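Local coordinates for protein putative pyridoxal phosphate-dependent transferase (Clostridium difficile, PDB 4DGT) that carries covalently bound pyridoxal-5'-phosphate and is probably a transferase of the class I and II aminotransferase family, at residues H84-K89 and P218-S223; K199-E204 and I231-P236; E225-T230 and V251-K256; K238-A243 and A283-G288. All coordinates share one frame; numbering follows the deposited sequence. Where two conformers were deposited one is given.

Contacts 1, 2 and 3 cluster about strands 199-203 and 230-234 of the seven-stranded mixed sheet of a class I and II aminotransferase fold, their centres about 11 Å from one another. Contact 2 pairs these two parallel neighbours; contact 1 puts the loop 218-223 between these strands against the loop after helix 70-84, and contact 3 sets the crossover helix 224-229 against the turn after strand 248-251. Contact 4, centred about 17 Å from contact 2 and about 25 Å from contact 3, follows contact 2 along the chain through helix 237-240. Contacts 2 and 4 both reach the cofactor, Asp-203 at its ring nitrogen and Lys-238 at C4A.

Contact 1. Residues H84-K89 and P218-S223. With MG (magnesium ion), chain E.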
# COMPACT_ATOMS: atom_id res chain seq x y z
N HIS A 84 -12.68 -4.26 23.76
CA HIS A 84 -13.45 -5.45 23.34
C HIS A 84 -13.28 -6.63 24.22
O HIS A 84 -13.85 -7.67 23.93
CB HIS A 84 -13.09 -5.82 21.92
CG HIS A 84 -13.29 -4.69 20.96
ND1 HIS A 84 -14.43 -4.02 20.90
CD2 HIS A 84 -12.46 -4.18 19.99
CE1 HIS A 84 -14.34 -3.08 19.93
NE2 HIS A 84 -13.10 -3.15 19.41
N ASN A 85 -12.59 -6.46 25.34
CA ASN A 85 -12.31 -7.58 26.28
C ASN A 85 -11.71 -8.81 25.60
O ASN A 85 -11.95 -9.95 25.99
CB ASN A 85 -13.62 -7.89 27.02
CG ASN A 85 -14.24 -6.61 27.58
OD1 ASN A 85 -15.34 -6.18 27.17
ND2 ASN A 85 -13.49 -5.94 28.43
N TRP A 86 -10.85 -8.58 24.63
CA TRP A 86 -10.26 -9.67 23.86
C TRP A 86 -8.76 -9.50 23.93
O TRP A 86 -8.24 -8.50 23.41
CB TRP A 86 -10.76 -9.58 22.44
CG TRP A 86 -10.23 -10.63 21.54
CD1 TRP A 86 -9.81 -11.91 21.88
CD2 TRP A 86 -10.02 -10.52 20.10
NE1 TRP A 86 -9.38 -12.60 20.77
CE2 TRP A 86 -9.43 -11.78 19.67
CE3 TRP A 86 -10.14 -9.48 19.17
CZ2 TRP A 86 -9.06 -12.02 18.34
CZ3 TRP A 86 -9.78 -9.74 17.84
CH2 TRP A 86 -9.26 -10.97 17.45
N LYS A 87 -8.07 -10.40 24.60
CA LYS A 87 -6.63 -10.32 24.78
C LYS A 87 -5.94 -11.15 23.74
O LYS A 87 -6.12 -12.37 23.74
CB LYS A 87 -6.17 -10.81 26.16
CG LYS A 87 -4.66 -10.56 26.44
CD LYS A 87 -4.36 -9.07 26.57
CE LYS A 87 -2.91 -8.71 26.25
NZ LYS A 87 -1.98 -9.13 27.36
N ILE A 88 -5.16 -10.50 22.89
CA ILE A 88 -4.47 -11.17 21.83
C ILE A 88 -3.00 -11.10 22.09
O ILE A 88 -2.58 -10.35 22.95
CB ILE A 88 -4.80 -10.53 20.45
CG1 ILE A 88 -4.27 -9.10 20.27
CG2 ILE A 88 -6.29 -10.63 20.12
CD1 ILE A 88 -3.99 -8.74 18.81
N LYS A 89 -2.23 -11.86 21.34
CA LYS A 89 -0.77 -11.75 21.36
C LYS A 89 -0.32 -10.88 20.21
O LYS A 89 -0.86 -10.98 19.12
CB LYS A 89 -0.14 -13.14 21.26
CG LYS A 89 -0.43 -14.04 22.47
CD LYS A 89 0.16 -15.43 22.33
CE LYS A 89 -0.20 -16.29 23.54
NZ LYS A 89 0.33 -15.67 24.81
N PRO A 218 -16.04 -9.50 19.20
CA PRO A 218 -15.26 -10.16 18.12
C PRO A 218 -15.62 -11.64 18.08
O PRO A 218 -15.70 -12.27 19.11
CB PRO A 218 -13.81 -9.90 18.54
CG PRO A 218 -13.90 -8.72 19.47
CD PRO A 218 -15.18 -8.84 20.19
N MET A 219 -15.87 -12.18 16.90
CA MET A 219 -16.12 -13.61 16.77
C MET A 219 -15.06 -14.46 17.46
O MET A 219 -15.36 -15.41 18.19
CB MET A 219 -16.22 -13.97 15.33
CG MET A 219 -16.27 -15.44 15.00
SD MET A 219 -17.79 -16.25 15.66
CE MET A 219 -18.93 -16.09 14.27
N ALA A 220 -13.81 -14.05 17.34
CA ALA A 220 -12.67 -14.79 17.90
C ALA A 220 -12.61 -14.69 19.43
O ALA A 220 -11.94 -15.46 20.06
CB ALA A 220 -11.34 -14.32 17.26
N SER A 221 -13.33 -13.74 20.03
CA SER A 221 -13.29 -13.54 21.50
C SER A 221 -14.21 -14.46 22.27
O SER A 221 -14.13 -14.55 23.50
CB SER A 221 -13.65 -12.09 21.87
OG SER A 221 -15.04 -11.90 21.76
N ILE A 222 -15.10 -15.19 21.57
CA ILE A 222 -16.15 -15.94 22.25
C ILE A 222 -15.62 -17.17 23.01
O ILE A 222 -16.10 -17.45 24.13
CB ILE A 222 -17.24 -16.29 21.25
CG1 ILE A 222 -18.00 -15.03 20.85
CG2 ILE A 222 -18.24 -17.32 21.84
CD1 ILE A 222 -18.74 -15.20 19.58
N SER A 223 -14.58 -17.80 22.49
CA SER A 223 -13.97 -18.95 23.09
C SER A 223 -12.64 -19.23 22.42
O SER A 223 -12.39 -18.69 21.36
CB SER A 223 -14.87 -20.16 22.93
OG SER A 223 -14.94 -20.59 21.57
MG MG E . -13.47 -14.15 25.53
O HOH W 1 -12.12 -12.96 24.92
O HOH W 2 -14.60 -15.86 26.16
O HOH W 3 -12.92 -13.72 27.40
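The indole of Trp-86 lies against Pro-218, Ala-220 and Ser-221, in the loop that leads from strand 199-203 into the crossover helix 224-229 of the aminotransferase fold. The tight part is apolar. CG of Trp-86 stands anti to its own backbone N (chi1 -180°), which sends the ring across the 218-221 turn. CB of Ser-221 makes a CH-pi contact over the face of the five-membered ring, 4.1 Å from its centroid. On the six-membered ring, CZ2 of Trp-86 meets CB of Ala-220 at 3.4 Å and CE3 of Trp-86 meets CB of Pro-218 at 3.7 Å, while CG2 of Ile-88 covers the opposite face. His-84 adds a lighter touch, its CB against CG of Pro-218. The indole N-H is engaged by Glu-227 of the crossover helix. The turn itself is pinned by Pro-218 O, which accepts from both N and OG of Ser-221, the hydroxyl arriving on a lone pair in the carbonyl plane. The watery side lies beyond Ser-221, where a magnesium ion with three waters bridges the segments: one water donates to Asn-85 O, another to Ile-222 O, and the metal is bound directly by Ser-221 O at 2.2 Å.

Contact 2. Residues K199-E204 and I231-P236. With PLP (pyridoxal-5'-phosphate), chain C.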
# COMPACT_ATOMS: atom_id res chain seq x y z
N LYS A 199 -13.30 -22.35 8.14
CA LYS A 199 -12.67 -21.21 8.77
C LYS A 199 -13.47 -19.95 8.51
O LYS A 199 -14.00 -19.77 7.41
CB LYS A 199 -11.26 -21.01 8.25
CG LYS A 199 -10.44 -20.01 9.04
CD LYS A 199 -9.01 -20.48 9.34
CE LYS A 199 -8.86 -21.45 10.49
NZ LYS A 199 -7.73 -21.15 11.48
N ILE A 200 -13.55 -19.08 9.51
CA ILE A 200 -14.25 -17.80 9.37
C ILE A 200 -13.21 -16.68 9.20
O ILE A 200 -12.29 -16.58 9.97
CB ILE A 200 -15.21 -17.50 10.56
CG1 ILE A 200 -16.30 -18.61 10.67
CG2 ILE A 200 -15.82 -16.08 10.42
CD1 ILE A 200 -17.39 -18.35 11.66
N ILE A 201 -13.42 -15.80 8.22
CA ILE A 201 -12.69 -14.52 8.13
C ILE A 201 -13.70 -13.49 8.57
O ILE A 201 -14.77 -13.37 7.95
CB ILE A 201 -12.23 -14.22 6.70
CG1 ILE A 201 -11.17 -15.26 6.23
CG2 ILE A 201 -11.68 -12.76 6.56
CD1 ILE A 201 -10.69 -15.08 4.79
N SER A 202 -13.45 -12.82 9.70
CA SER A 202 -14.36 -11.84 10.25
C SER A 202 -13.84 -10.45 9.96
O SER A 202 -12.80 -10.07 10.53
CB SER A 202 -14.57 -12.06 11.74
OG SER A 202 -15.63 -11.26 12.21
N ASP A 203 -14.57 -9.70 9.13
CA ASP A 203 -14.25 -8.29 8.82
C ASP A 203 -14.92 -7.43 9.88
O ASP A 203 -16.16 -7.28 9.86
CB ASP A 203 -14.75 -7.95 7.42
CG ASP A 203 -14.49 -6.50 7.05
OD1 ASP A 203 -14.14 -5.65 7.91
OD2 ASP A 203 -14.65 -6.22 5.84
N GLU A 204 -14.13 -6.94 10.83
CA GLU A 204 -14.63 -6.22 11.96
C GLU A 204 -14.15 -4.81 11.92
O GLU A 204 -14.00 -4.16 12.98
CB GLU A 204 -14.23 -6.93 13.23
CG GLU A 204 -14.83 -8.36 13.26
CD GLU A 204 -14.70 -9.13 14.55
OE1 GLU A 204 -14.23 -8.54 15.57
OE2 GLU A 204 -15.13 -10.32 14.64
N ILE A 231 -10.06 -15.75 11.58
CA ILE A 231 -9.01 -14.78 11.19
C ILE A 231 -9.72 -13.43 11.19
O ILE A 231 -10.76 -13.32 10.55
CB ILE A 231 -8.43 -15.10 9.81
CG1 ILE A 231 -7.64 -16.41 9.88
CG2 ILE A 231 -7.56 -13.94 9.32
CD1 ILE A 231 -7.33 -17.05 8.53
N THR A 232 -9.20 -12.45 11.91
CA THR A 232 -9.96 -11.19 12.09
C THR A 232 -9.27 -10.00 11.47
O THR A 232 -8.07 -9.80 11.67
CB THR A 232 -10.10 -10.91 13.61
OG1 THR A 232 -10.71 -12.05 14.26
CG2 THR A 232 -11.02 -9.70 13.85
N CYS A 233 -10.04 -9.20 10.75
CA CYS A 233 -9.50 -7.99 10.12
C CYS A 233 -10.08 -6.77 10.81
O CYS A 233 -11.31 -6.65 10.95
CB CYS A 233 -9.84 -7.93 8.62
SG CYS A 233 -9.13 -9.25 7.66
N MET A 234 -9.23 -5.87 11.27
CA MET A 234 -9.67 -4.63 11.89
C MET A 234 -8.74 -3.50 11.41
O MET A 234 -7.76 -3.77 10.71
CB MET A 234 -9.60 -4.73 13.40
CG MET A 234 -10.67 -5.60 14.05
SD MET A 234 -10.32 -5.90 15.81
CE MET A 234 -11.90 -6.58 16.45
N ALA A 235 -9.06 -2.25 11.77
CA ALA A 235 -8.28 -1.09 11.32
C ALA A 235 -8.69 0.08 12.11
O ALA A 235 -9.78 0.13 12.67
CB ALA A 235 -8.48 -0.81 9.81
N PRO A 236 -7.85 1.10 12.15
CA PRO A 236 -8.27 2.34 12.78
C PRO A 236 -9.01 3.27 11.81
O PRO A 236 -9.46 4.37 12.18
CB PRO A 236 -6.94 2.99 13.17
CG PRO A 236 -6.03 2.54 12.07
CD PRO A 236 -6.42 1.11 11.79
N1 PLP C . -14.83 -3.74 5.11
C2 PLP C . -16.01 -3.13 5.32
C2A PLP C . -17.22 -3.91 5.80
C3 PLP C . -16.21 -1.71 5.14
O3 PLP C . -17.42 -1.07 5.24
C4 PLP C . -15.08 -0.97 4.64
C4A PLP C . -15.20 0.50 4.39
C5 PLP C . -13.81 -1.70 4.43
C6 PLP C . -13.74 -3.06 4.71
C5A PLP C . -12.59 -0.93 3.97
O4P PLP C . -11.78 -1.87 3.35
P PLP C . -10.20 -1.40 3.04
O1P PLP C . -9.54 -1.43 4.39
O2P PLP C . -9.72 -2.51 2.03
O3P PLP C . -10.32 0.05 2.52
O HOH W 4 -13.05 -11.93 15.61
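Strands 199-203 and 230-234 are parallel neighbours in the central sheet, joined by a beta-alpha-beta crossover through helix 224-229, and their short segments run at 10° to each other. Four backbone bonds lace them: Ile-231 N to Ile-200 O, Ser-202 N to Ile-231 O, Cys-233 N to Ser-202 O (2.9 Å, 173° at the hydrogen) and Glu-204 N to Cys-233 O. Ile-201, Asp-203, Ile-231 and Cys-233 point to one face of the sheet, where helix 99-110 packs; Ser-202 and Thr-232 point to the other. On that second side, beyond the strand end, the extended chain of Glu-204 passes CG2 of Thr-232, and its OE1 lies 3.2 Å from CE of Met-234. Its OE2 receives OG of Ser-202 at 2.7 Å on the anti lone pair, as well as water 4, which also donates to OG1 of Thr-232. OE2 also accepts from Asn-172 and the backbone N of Met-219, and OE1 from His-216. With CG of Asp-203 anti to the backbone N (chi1 178°), the carboxylate is carried forward to the cofactor, OD2 2.6 Å from N1 of pyridoxal-5'-phosphate, while OD1 accepts from Ile-205 N. An aspartate so close to the pyridine nitrogen is a hallmark of fold-type I pyridoxal-phosphate enzymes, consistent with a protonated ring nitrogen that draws electrons away from the cofactor's C4A.

Contact 3. Residues E225-T230 and V251-K256; sequences EFEKNT and VLPDEK. With MG (magnesium ion), chain I.
Van der Waals packing centres on Pro-253, whose ring is pressed against the last turn of helix 224-229. CG of Pro-253 lies 3.7 Å from CG of Glu-227 and 3.5 Å from O of the same residue, so both the aliphatic stem and the helix backbone bear on the ring. CD of Pro-253 reaches O of Thr-230 at 3.7 Å, and CB of Asp-254 approaches O of Lys-228. The helix is the crossover of a beta-alpha-beta unit, and the contact ties it to the proline turn that leaves strand 248-251 for helix 255-267, at the same end of the central sheet. Among hydrogen bonds, one is direct: Lys-228 bends at chi2 and chi4 to bring NZ within 2.8 Å of Pro-253 O, approaching from above the carbonyl plane. Water 6 makes an indirect bridge, donating to O of Thr-230 and O of Val-251. Of the charged groups, OE2 of Glu-227 forms a salt bridge with Lys-224. Further out, Asp-254 is the N-cap of helix 255-267, its OD1 taking N of Lys-256 on the anti side and NZ of Lys-256, in a salt bridge, on the syn side. OE2 of Glu-225 binds a magnesium ion at 2.0 Å, its other five ligands being waters.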
# COMPACT_ATOMS: atom_id res chain seq x y z
N GLU A 225 -11.72 -22.01 21.10
CA GLU A 225 -11.93 -22.73 19.82
C GLU A 225 -12.36 -21.78 18.70
O GLU A 225 -11.96 -21.95 17.56
CB GLU A 225 -12.85 -23.92 19.92
CG GLU A 225 -14.29 -23.59 20.09
CD GLU A 225 -15.21 -24.80 19.96
OE1 GLU A 225 -14.76 -25.86 19.45
OE2 GLU A 225 -16.37 -24.69 20.42
N PHE A 226 -13.19 -20.78 19.00
CA PHE A 226 -13.57 -19.81 18.01
C PHE A 226 -12.32 -18.96 17.61
O PHE A 226 -12.09 -18.70 16.46
CB PHE A 226 -14.68 -18.90 18.58
CG PHE A 226 -16.07 -19.43 18.40
CD1 PHE A 226 -16.35 -20.77 18.44
CD2 PHE A 226 -17.10 -18.56 18.27
CE1 PHE A 226 -17.64 -21.24 18.35
CE2 PHE A 226 -18.39 -19.01 18.14
CZ PHE A 226 -18.69 -20.35 18.19
N GLU A 227 -11.48 -18.63 18.58
CA GLU A 227 -10.24 -17.90 18.33
C GLU A 227 -9.38 -18.60 17.29
O GLU A 227 -8.94 -18.00 16.34
CB GLU A 227 -9.48 -17.73 19.65
CG GLU A 227 -8.34 -16.72 19.60
CD GLU A 227 -7.89 -16.32 21.00
OE1 GLU A 227 -8.27 -15.21 21.47
OE2 GLU A 227 -7.18 -17.12 21.61
N LYS A 228 -9.21 -19.90 17.44
CA LYS A 228 -8.32 -20.64 16.55
C LYS A 228 -8.97 -20.84 15.18
O LYS A 228 -8.25 -21.02 14.16
CB LYS A 228 -7.91 -21.95 17.18
CG LYS A 228 -6.98 -21.76 18.39
CD LYS A 228 -5.56 -21.41 17.94
CE LYS A 228 -4.57 -21.28 19.11
NZ LYS A 228 -3.61 -20.11 19.12
N ASN A 229 -10.29 -20.73 15.10
CA ASN A 229 -11.00 -20.92 13.82
C ASN A 229 -11.34 -19.60 13.07
O ASN A 229 -12.01 -19.64 12.04
CB ASN A 229 -12.29 -21.76 14.01
CG ASN A 229 -12.77 -22.38 12.74
OD1 ASN A 229 -11.94 -22.95 12.03
ND2 ASN A 229 -14.04 -22.22 12.42
N THR A 230 -10.96 -18.46 13.63
CA THR A 230 -11.32 -17.18 13.11
C THR A 230 -10.08 -16.37 12.76
O THR A 230 -9.20 -16.27 13.59
CB THR A 230 -12.22 -16.40 14.12
OG1 THR A 230 -13.28 -17.22 14.58
CG2 THR A 230 -12.82 -15.08 13.49
N VAL A 251 -5.52 -10.45 12.63
CA VAL A 251 -5.20 -11.24 13.83
C VAL A 251 -5.32 -12.71 13.46
O VAL A 251 -6.42 -13.14 13.05
CB VAL A 251 -6.17 -10.91 15.01
CG1 VAL A 251 -5.69 -11.61 16.31
CG2 VAL A 251 -6.26 -9.40 15.23
N LEU A 252 -4.21 -13.42 13.44
CA LEU A 252 -4.18 -14.83 13.06
C LEU A 252 -3.58 -15.67 14.21
O LEU A 252 -2.37 -15.88 14.29
CB LEU A 252 -3.39 -15.01 11.76
CG LEU A 252 -3.71 -14.11 10.57
CD1 LEU A 252 -2.72 -12.94 10.54
CD2 LEU A 252 -3.76 -14.94 9.26
N PRO A 253 -4.47 -16.23 15.07
CA PRO A 253 -4.05 -17.04 16.18
C PRO A 253 -3.50 -18.41 15.81
O PRO A 253 -2.81 -18.99 16.65
CB PRO A 253 -5.31 -17.17 17.02
CG PRO A 253 -6.15 -15.96 16.70
CD PRO A 253 -5.88 -15.84 15.22
N ASP A 254 -3.68 -18.85 14.58
CA ASP A 254 -3.22 -20.16 14.14
C ASP A 254 -1.94 -19.92 13.36
O ASP A 254 -1.97 -19.19 12.36
CB ASP A 254 -4.30 -20.79 13.25
CG ASP A 254 -3.91 -22.20 12.75
OD1 ASP A 254 -2.75 -22.45 12.50
OD2 ASP A 254 -4.80 -23.04 12.55
N GLU A 255 -0.81 -20.44 13.82
CA GLU A 255 0.45 -20.11 13.15
C GLU A 255 0.55 -20.58 11.70
O GLU A 255 1.33 -19.98 10.95
CB GLU A 255 1.68 -20.60 13.94
CG GLU A 255 1.76 -22.10 14.09
CD GLU A 255 2.85 -22.48 15.09
OE1 GLU A 255 3.89 -21.76 15.11
OE2 GLU A 255 2.64 -23.45 15.85
N LYS A 256 -0.22 -21.62 11.31
CA LYS A 256 -0.21 -22.09 9.92
C LYS A 256 -0.78 -21.01 9.03
O LYS A 256 -0.21 -20.70 7.99
CB LYS A 256 -1.01 -23.37 9.74
CG LYS A 256 -0.35 -24.56 10.43
CD LYS A 256 -1.21 -25.81 10.25
CE LYS A 256 -2.53 -25.79 11.01
NZ LYS A 256 -2.31 -25.59 12.48
MG MG I . -17.84 -26.11 20.54
O HOH W 5 -16.36 -27.61 19.95
O HOH W 6 -8.68 -13.79 14.84
O HOH W 7 -19.16 -24.63 21.06
O HOH W 8 -17.23 -26.29 22.62
O HOH W 9 -18.20 -25.77 18.54
O HOH W 10 -19.15 -27.65 20.64

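Contact 4. Residues K238-A243 and A283-G288; sequences KTFNIA and ASYNNG. With PLP (pyridoxal-5'-phosphate), chain C.
The ring of Phe-240 is clasped between two side chains: CB of Ser-284 sits over one face, 3.6 Å from the ring centroid and 18° off the normal, in a close CH-pi contact, and CG2 of Thr-239 covers the opposite face. At the ring's edge, near its plane, O of Gly-288 lies 3.5 Å from CE1 of Phe-240, and CD1 of Tyr-285 stands 4.1 Å from CE2 of Phe-240. CZ of Phe-240 also meets O of Ser-284, at 3.4 Å. The phenyl group therefore fills the notch between the last turn of helix 275-287 and the residue that follows it. Gly-288 has no side chain, which lets CE1 of Phe-240 come within 3.9 Å of its CA. In the conformer modelled here, OG of Ser-284 is hydrogen-bonded to Thr-281 O, about one turn earlier in the helix. Tyr-285 sends its hydroxyl to Tyr-249 of the central sheet. Ile-50 of helix 48-59 also packs on Phe-240.

Phe-240 comes two residues after Lys-238, and the same short helix, 237-240, thus bears the cofactor lysine of this fold-type I enzyme family. Lys-238 bends at chi2 and chi4, and Tyr-65 of the second subunit packs against its chain, so the cofactor linkage lies close to the subunit interface. NZ of Lys-238 is covalently bonded to C4A of pyridoxal-5'-phosphate at 1.3 Å. So short a bond is consistent with an imine, the internal aldimine in which enzymes of this family hold their cofactor.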
# COMPACT_ATOMS: atom_id res chain seq x y z
N LYS A 238 -11.85 3.35 9.73
CA LYS A 238 -13.28 3.73 9.82
C LYS A 238 -13.56 4.50 11.11
O LYS A 238 -14.19 5.53 11.13
CB LYS A 238 -14.25 2.52 9.71
CG LYS A 238 -14.28 1.86 8.35
CD LYS A 238 -15.19 2.61 7.39
CE LYS A 238 -14.82 2.39 5.94
NZ LYS A 238 -15.45 1.17 5.48
N THR A 239 -12.99 4.01 12.20
CA THR A 239 -13.16 4.56 13.55
C THR A 239 -12.74 6.01 13.60
O THR A 239 -13.47 6.87 14.15
CB THR A 239 -12.32 3.82 14.54
OG1 THR A 239 -12.65 2.41 14.47
CG2 THR A 239 -12.53 4.32 16.03
N PHE A 240 -11.55 6.28 13.05
CA PHE A 240 -10.95 7.60 13.26
C PHE A 240 -10.89 8.44 11.99
O PHE A 240 -10.29 9.52 12.00
CB PHE A 240 -9.55 7.43 13.83
CG PHE A 240 -9.55 6.89 15.21
CD1 PHE A 240 -9.93 7.70 16.27
CD2 PHE A 240 -9.24 5.56 15.47
CE1 PHE A 240 -9.99 7.19 17.56
CE2 PHE A 240 -9.28 5.08 16.80
CZ PHE A 240 -9.64 5.90 17.81
N ASN A 241 -11.50 7.99 10.89
CA ASN A 241 -11.54 8.74 9.64
C ASN A 241 -10.15 8.93 9.07
O ASN A 241 -9.76 10.06 8.66
CB ASN A 241 -12.33 10.07 9.78
CG ASN A 241 -12.68 10.63 8.41
OD1 ASN A 241 -12.88 9.88 7.46
ND2 ASN A 241 -12.79 11.96 8.32
N ILE A 242 -9.39 7.85 9.01
CA ILE A 242 -8.02 7.94 8.48
C ILE A 242 -7.76 6.92 7.34
O ILE A 242 -6.63 6.43 7.09
CB ILE A 242 -6.93 7.95 9.58
CG1 ILE A 242 -7.00 6.68 10.47
CG2 ILE A 242 -7.08 9.20 10.43
CD1 ILE A 242 -5.88 6.53 11.52
N ALA A 243 -8.80 6.65 6.55
CA ALA A 243 -8.60 5.77 5.37
C ALA A 243 -7.57 6.24 4.42
O ALA A 243 -6.88 5.37 3.79
CB ALA A 243 -9.96 5.51 4.68
N ALA A 283 -1.16 6.64 17.65
CA ALA A 283 -1.76 7.80 18.32
C ALA A 283 -3.29 7.64 18.50
O ALA A 283 -3.85 8.04 19.55
CB ALA A 283 -1.46 9.07 17.55
N SER A 284 -3.97 7.13 17.46
CA SER A 284 -5.42 6.98 17.52
C SER A 284 -5.79 5.98 18.63
O SER A 284 -6.65 6.29 19.44
CB SER A 284 -6.04 6.60 16.18
OG SER A 284 -5.74 5.30 15.79
N TYR A 285 -5.12 4.85 18.72
CA TYR A 285 -5.51 3.86 19.75
C TYR A 285 -5.07 4.30 21.13
O TYR A 285 -5.85 4.12 22.12
CB TYR A 285 -5.00 2.51 19.41
CG TYR A 285 -5.73 1.82 18.25
CD1 TYR A 285 -7.12 1.87 18.12
CD2 TYR A 285 -5.04 1.08 17.31
CE1 TYR A 285 -7.75 1.20 17.09
CE2 TYR A 285 -5.71 0.41 16.27
CZ TYR A 285 -7.09 0.48 16.17
OH TYR A 285 -7.81 -0.21 15.16
N ASN A 286 -3.86 4.85 21.25
CA ASN A 286 -3.41 5.25 22.60
C ASN A 286 -4.10 6.50 23.11
O ASN A 286 -4.40 6.63 24.32
CB ASN A 286 -1.89 5.40 22.65
CG ASN A 286 -1.15 4.08 22.66
OD1 ASN A 286 -1.70 3.02 22.91
ND2 ASN A 286 0.15 4.16 22.41
N ASN A 287 -4.46 7.43 22.22
CA ASN A 287 -4.93 8.71 22.68
C ASN A 287 -6.29 9.10 22.16
O ASN A 287 -6.81 10.14 22.62
CB ASN A 287 -3.93 9.79 22.28
CG ASN A 287 -2.55 9.50 22.81
OD1 ASN A 287 -1.61 9.32 22.00
ND2 ASN A 287 -2.42 9.36 24.09
N GLY A 288 -6.87 8.30 21.26
CA GLY A 288 -8.14 8.73 20.59
C GLY A 288 -9.46 8.35 21.26
O GLY A 288 -10.50 8.72 20.70
N1 PLP C . -14.83 -3.74 5.11
C2 PLP C . -16.01 -3.13 5.32
C2A PLP C . -17.22 -3.91 5.80
C3 PLP C . -16.21 -1.71 5.14
O3 PLP C . -17.42 -1.07 5.24
C4 PLP C . -15.08 -0.97 4.64
C4A PLP C . -15.20 0.50 4.39
C5 PLP C . -13.81 -1.70 4.43
C6 PLP C . -13.74 -3.06 4.71
C5A PLP C . -12.59 -0.93 3.97
O4P PLP C . -11.78 -1.87 3.35
P PLP C . -10.20 -1.40 3.04
O1P PLP C . -9.54 -1.43 4.39
O2P PLP C . -9.72 -2.51 2.03
O3P PLP C . -10.32 0.05 2.52